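Local coordinates for protein alginate lyase, family PL7 (PDB 3ZPY) that probably cleaves alginate as a polysaccharide lyase, here represented by the catalytic domain of a longer marine bacterial enzyme, at residues M99-Q104 and Y182-V187; V103-L108 and L119-I124. One frame throughout, in Å; residues are numbered along the deposited sequence.

Interaction 1: residues M99-Q104 and Y182-V187; sequences MEWTVQ and YNCKLV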
# COMPACT_ATOMS: atom_id res chain seq x y z
N MET A 99 4.03 2.25 -11.61
CA MET A 99 2.99 2.93 -10.90
C MET A 99 3.54 4.22 -10.46
O MET A 99 4.61 4.29 -9.87
CB MET A 99 2.53 2.12 -9.68
CG MET A 99 1.48 2.87 -8.88
SD MET A 99 0.71 1.83 -7.57
CE MET A 99 2.10 1.53 -6.44
N GLU A 100 2.82 5.32 -10.82
CA GLU A 100 3.19 6.68 -10.32
C GLU A 100 2.09 7.19 -9.41
O GLU A 100 0.90 7.01 -9.68
CB GLU A 100 3.35 7.62 -11.47
CG GLU A 100 4.57 7.29 -12.32
CD GLU A 100 4.65 8.09 -13.60
OE1 GLU A 100 3.82 7.75 -14.47
OE2 GLU A 100 5.43 9.01 -13.68
N TRP A 101 2.50 7.79 -8.30
CA TRP A 101 1.53 8.41 -7.38
C TRP A 101 2.20 9.44 -6.57
O TRP A 101 3.39 9.35 -6.25
CB TRP A 101 0.87 7.34 -6.48
CG TRP A 101 1.65 6.64 -5.42
CD1 TRP A 101 1.34 6.71 -4.06
CD2 TRP A 101 2.79 5.74 -5.52
NE1 TRP A 101 2.19 5.95 -3.34
CE2 TRP A 101 3.10 5.32 -4.16
CE3 TRP A 101 3.52 5.22 -6.57
CZ2 TRP A 101 4.16 4.41 -3.90
CZ3 TRP A 101 4.56 4.34 -6.31
CH2 TRP A 101 4.90 3.97 -4.99
N THR A 102 1.45 10.44 -6.19
CA THR A 102 1.95 11.53 -5.39
C THR A 102 1.39 11.27 -4.01
O THR A 102 0.17 11.12 -3.84
CB THR A 102 1.46 12.88 -6.00
OG1 THR A 102 2.04 13.01 -7.30
CG2 THR A 102 1.86 14.10 -5.12
N VAL A 103 2.26 11.32 -3.06
CA VAL A 103 1.84 10.78 -1.69
C VAL A 103 2.35 11.70 -0.59
O VAL A 103 3.41 12.36 -0.71
CB VAL A 103 2.43 9.34 -1.50
CG1 VAL A 103 3.98 9.33 -1.31
CG2 VAL A 103 1.76 8.62 -0.31
N GLN A 104 1.58 11.69 0.51
CA GLN A 104 2.14 12.04 1.83
C GLN A 104 1.71 11.02 2.86
O GLN A 104 0.70 10.31 2.68
CB GLN A 104 1.64 13.37 2.32
CG GLN A 104 1.85 14.59 1.37
CD GLN A 104 1.63 15.86 2.11
OE1 GLN A 104 1.09 15.84 3.28
NE2 GLN A 104 1.99 16.99 1.53
N TYR A 182 5.71 13.60 -1.96
CA TYR A 182 6.72 12.90 -2.80
C TYR A 182 5.98 12.44 -4.05
O TYR A 182 4.92 11.80 -3.97
CB TYR A 182 7.27 11.67 -2.07
CG TYR A 182 8.05 12.08 -0.88
CD1 TYR A 182 9.36 12.53 -0.99
CD2 TYR A 182 7.44 12.03 0.41
CE1 TYR A 182 10.08 12.91 0.12
CE2 TYR A 182 8.13 12.47 1.56
CZ TYR A 182 9.46 12.87 1.40
OH TYR A 182 10.17 13.25 2.50
N ASN A 183 6.60 12.71 -5.19
CA ASN A 183 6.17 12.08 -6.44
C ASN A 183 6.88 10.75 -6.65
O ASN A 183 8.13 10.75 -6.88
CB ASN A 183 6.43 12.98 -7.64
CG ASN A 183 5.65 14.30 -7.52
OD1 ASN A 183 4.41 14.28 -7.25
ND2 ASN A 183 6.33 15.43 -7.72
N CYS A 184 6.16 9.62 -6.49
CA CYS A 184 6.80 8.29 -6.43
C CYS A 184 6.61 7.62 -7.76
O CYS A 184 5.56 7.78 -8.41
CB CYS A 184 6.11 7.42 -5.37
SG CYS A 184 6.08 8.11 -3.72
N LYS A 185 7.63 6.87 -8.20
CA LYS A 185 7.54 6.09 -9.43
C LYS A 185 8.15 4.73 -9.11
O LYS A 185 9.36 4.65 -8.85
CB LYS A 185 8.26 6.83 -10.56
CG LYS A 185 8.18 6.09 -11.91
CD LYS A 185 8.66 6.93 -13.09
CE LYS A 185 10.10 7.28 -13.06
NZ LYS A 185 10.66 7.81 -14.36
N LEU A 186 7.34 3.68 -9.18
CA LEU A 186 7.77 2.29 -8.85
C LEU A 186 7.73 1.51 -10.15
O LEU A 186 6.70 1.45 -10.83
CB LEU A 186 6.79 1.77 -7.83
CG LEU A 186 7.13 0.39 -7.27
CD1 LEU A 186 8.48 0.41 -6.57
CD2 LEU A 186 6.00 -0.05 -6.32
N VAL A 187 8.89 0.99 -10.54
CA VAL A 187 9.06 0.36 -11.86
C VAL A 187 9.51 -1.07 -11.60
O VAL A 187 10.41 -1.31 -10.82
CB VAL A 187 10.06 1.09 -12.72
CG1 VAL A 187 10.12 0.44 -14.11
CG2 VAL A 187 9.64 2.60 -12.93
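W101 and C184 face each other as an antiparallel hydrogen-bonded pair, and the indole turns its six-membered ring onto its partner. Its CB leaves the strand with CG between the backbone N and the carbonyl carbon (chi1 70°), which swings the ring over C184. CD2 and CE3 come first, lying against C184 CB, which stands 3.4 Å from the six-membered ring centroid and almost on its normal. CE2 and CZ2 pass C184 CB and SG; the sulfur sits 4.2 Å from that centroid over the same face, a sulfur-aromatic contact. CZ3 and CH2 reach both C184 CB and, at the edge, L186 CB (3.7 Å from CZ3), while M99 CE covers the opposite face. With alanine in place of W101, M99 CE and C184 CB would probably face a gap and the sulfur would lose its aromatic partner. C184 SG also presses on V103 CG1 at 3.4 Å.

On the other side of the sheet, T102 OG1 donates to N183 OD1 (2.7 Å), in the plane of the amide carbonyl. Backbone bonds from M99–L186 to V103–Y182 tie the strands. Strand 235-247 flanks 96-107 on its other edge, strand 192-197 flanks 182-189, and F121 and V219 of the opposing sheet pack against W101.

Interaction 2: residues V103-L108 and L119-I124; sequences VQVNQL and LCFGQI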
# COMPACT_ATOMS: atom_id res chain seq x y z
N VAL A 103 2.26 11.32 -3.06
CA VAL A 103 1.84 10.78 -1.69
C VAL A 103 2.35 11.70 -0.59
O VAL A 103 3.41 12.36 -0.71
CB VAL A 103 2.43 9.34 -1.50
CG1 VAL A 103 3.98 9.33 -1.31
CG2 VAL A 103 1.76 8.62 -0.31
N GLN A 104 1.58 11.69 0.51
CA GLN A 104 2.14 12.04 1.83
C GLN A 104 1.71 11.02 2.86
O GLN A 104 0.70 10.31 2.68
CB GLN A 104 1.64 13.37 2.32
CG GLN A 104 1.85 14.59 1.37
CD GLN A 104 1.63 15.86 2.11
OE1 GLN A 104 1.09 15.84 3.28
NE2 GLN A 104 1.99 16.99 1.53
N VAL A 105 2.54 10.92 3.89
CA VAL A 105 2.14 10.13 5.06
C VAL A 105 1.97 11.22 6.13
O VAL A 105 2.93 11.98 6.40
CB VAL A 105 3.10 9.01 5.44
CG1 VAL A 105 2.60 8.33 6.72
CG2 VAL A 105 3.31 8.07 4.25
N ASN A 106 0.78 11.26 6.79
CA ASN A 106 0.51 12.25 7.73
C ASN A 106 0.55 11.75 9.20
O ASN A 106 0.53 12.56 10.08
CB ASN A 106 -0.88 12.82 7.46
CG ASN A 106 -0.96 13.44 6.04
OD1 ASN A 106 -0.24 14.40 5.74
ND2 ASN A 106 -1.70 12.80 5.14
N GLN A 107 0.60 10.44 9.44
CA GLN A 107 0.55 9.91 10.79
C GLN A 107 0.98 8.46 10.69
O GLN A 107 0.53 7.75 9.79
CB GLN A 107 -0.94 9.92 11.30
CG GLN A 107 -1.09 9.46 12.74
CD GLN A 107 -0.66 10.44 13.83
OE1 GLN A 107 -0.59 11.61 13.67
NE2 GLN A 107 -0.51 9.94 14.97
N LEU A 108 1.82 8.05 11.65
CA LEU A 108 2.21 6.62 11.80
C LEU A 108 1.44 6.02 12.97
O LEU A 108 1.07 6.72 13.95
CB LEU A 108 3.71 6.49 12.11
CG LEU A 108 4.58 6.92 10.94
CD1 LEU A 108 6.03 6.83 11.36
CD2 LEU A 108 4.24 6.22 9.65
N LEU A 119 4.30 2.08 8.21
CA LEU A 119 3.28 1.61 7.33
C LEU A 119 3.81 1.60 5.90
O LEU A 119 4.86 2.21 5.61
CB LEU A 119 2.05 2.49 7.45
CG LEU A 119 2.19 4.01 7.02
CD1 LEU A 119 2.15 4.25 5.51
CD2 LEU A 119 1.02 4.81 7.64
N CYS A 120 3.06 0.90 5.01
CA CYS A 120 3.42 0.73 3.61
C CYS A 120 2.41 1.48 2.75
O CYS A 120 1.22 1.30 2.89
CB CYS A 120 3.35 -0.79 3.32
SG CYS A 120 3.47 -1.15 1.54
N PHE A 121 2.94 2.33 1.90
CA PHE A 121 2.08 3.21 1.07
C PHE A 121 2.19 2.83 -0.45
O PHE A 121 1.67 3.58 -1.29
CB PHE A 121 2.35 4.69 1.35
CG PHE A 121 3.80 5.12 1.15
CD1 PHE A 121 4.28 5.52 -0.09
CD2 PHE A 121 4.68 5.26 2.24
CE1 PHE A 121 5.57 5.96 -0.27
CE2 PHE A 121 5.97 5.65 2.07
CZ PHE A 121 6.45 6.02 0.80
N GLY A 122 2.95 1.76 -0.82
CA GLY A 122 2.83 1.26 -2.19
C GLY A 122 3.55 -0.08 -2.21
O GLY A 122 4.47 -0.31 -1.42
N GLN A 123 3.09 -0.95 -3.11
CA GLN A 123 3.61 -2.31 -3.20
C GLN A 123 3.59 -2.85 -4.61
O GLN A 123 2.75 -2.42 -5.41
CB GLN A 123 2.79 -3.34 -2.41
CG GLN A 123 2.46 -3.10 -0.95
CD GLN A 123 1.33 -4.09 -0.59
OE1 GLN A 123 0.26 -3.66 -0.14
NE2 GLN A 123 1.52 -5.33 -0.86
N ILE A 124 4.48 -3.86 -4.85
CA ILE A 124 4.22 -4.84 -5.84
C ILE A 124 3.99 -6.19 -5.11
O ILE A 124 4.81 -6.59 -4.27
CB ILE A 124 5.43 -5.03 -6.83
CG1 ILE A 124 5.69 -3.70 -7.55
CG2 ILE A 124 5.16 -6.17 -7.86
CD1 ILE A 124 7.07 -3.61 -8.20
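Two sheets of the beta-sandwich (jelly-roll) fold expected of a PL7 lyase meet here, V103, V105 and L108 on one side, L119 and F121 on the other. The side-chain contacts are apolar. F121 sits where its strand kinks in a classic beta bulge, F121 and G122 both facing V142. Its CB points at strand 96-107, and chi1 58° then puts CG between the backbone N and the carbonyl carbon, turning the ring across V103 and V105. V105 CG2 reaches the ring at CD2 (3.7 Å), and V103 CG1 lies 3.9 Å from CE1, on the CD1/CE1 side of the ring, the side away from CD2; both methyls come in obliquely, and both valines cross the phenylalanine at about a right angle.

L119, two residues earlier, approaches differently. It slides past V105 in the opposite direction, its CD2 4.0 Å from V105 CG1, and the same methyl lies 3.7 Å from the backbone O of Q107. L108, just beyond the strand, brings its end in obliquely so that CD2 lies 4.0 Å from L119 CG, closing the row.

Around this joint, F144 of strand 138-146 meets the F121 ring edge-to-face and also touches V105. V238 of strand 235-247, the neighbour of 96-107 in its own sheet, packs against both V103 and L119.

Overall arrangement
Strand 96-107 serves both contacts, and V103 takes part in each. Interaction 1 joins it to its sheet neighbour, strand 182-189, about 80 residues later in the chain; interaction 2 looks from its following part across to strand 117-125, only 10 residues on, in the opposing sheet. Their centres lie 10 Å apart. They also touch directly: W101 CZ2 packs on G122 CA (3.8 Å) and L186 CD2 on I124 CG1 (3.9 Å). One contact thus builds a sheet and the other presses it onto its partner, so that together they help form the apolar interior of the catalytic domain.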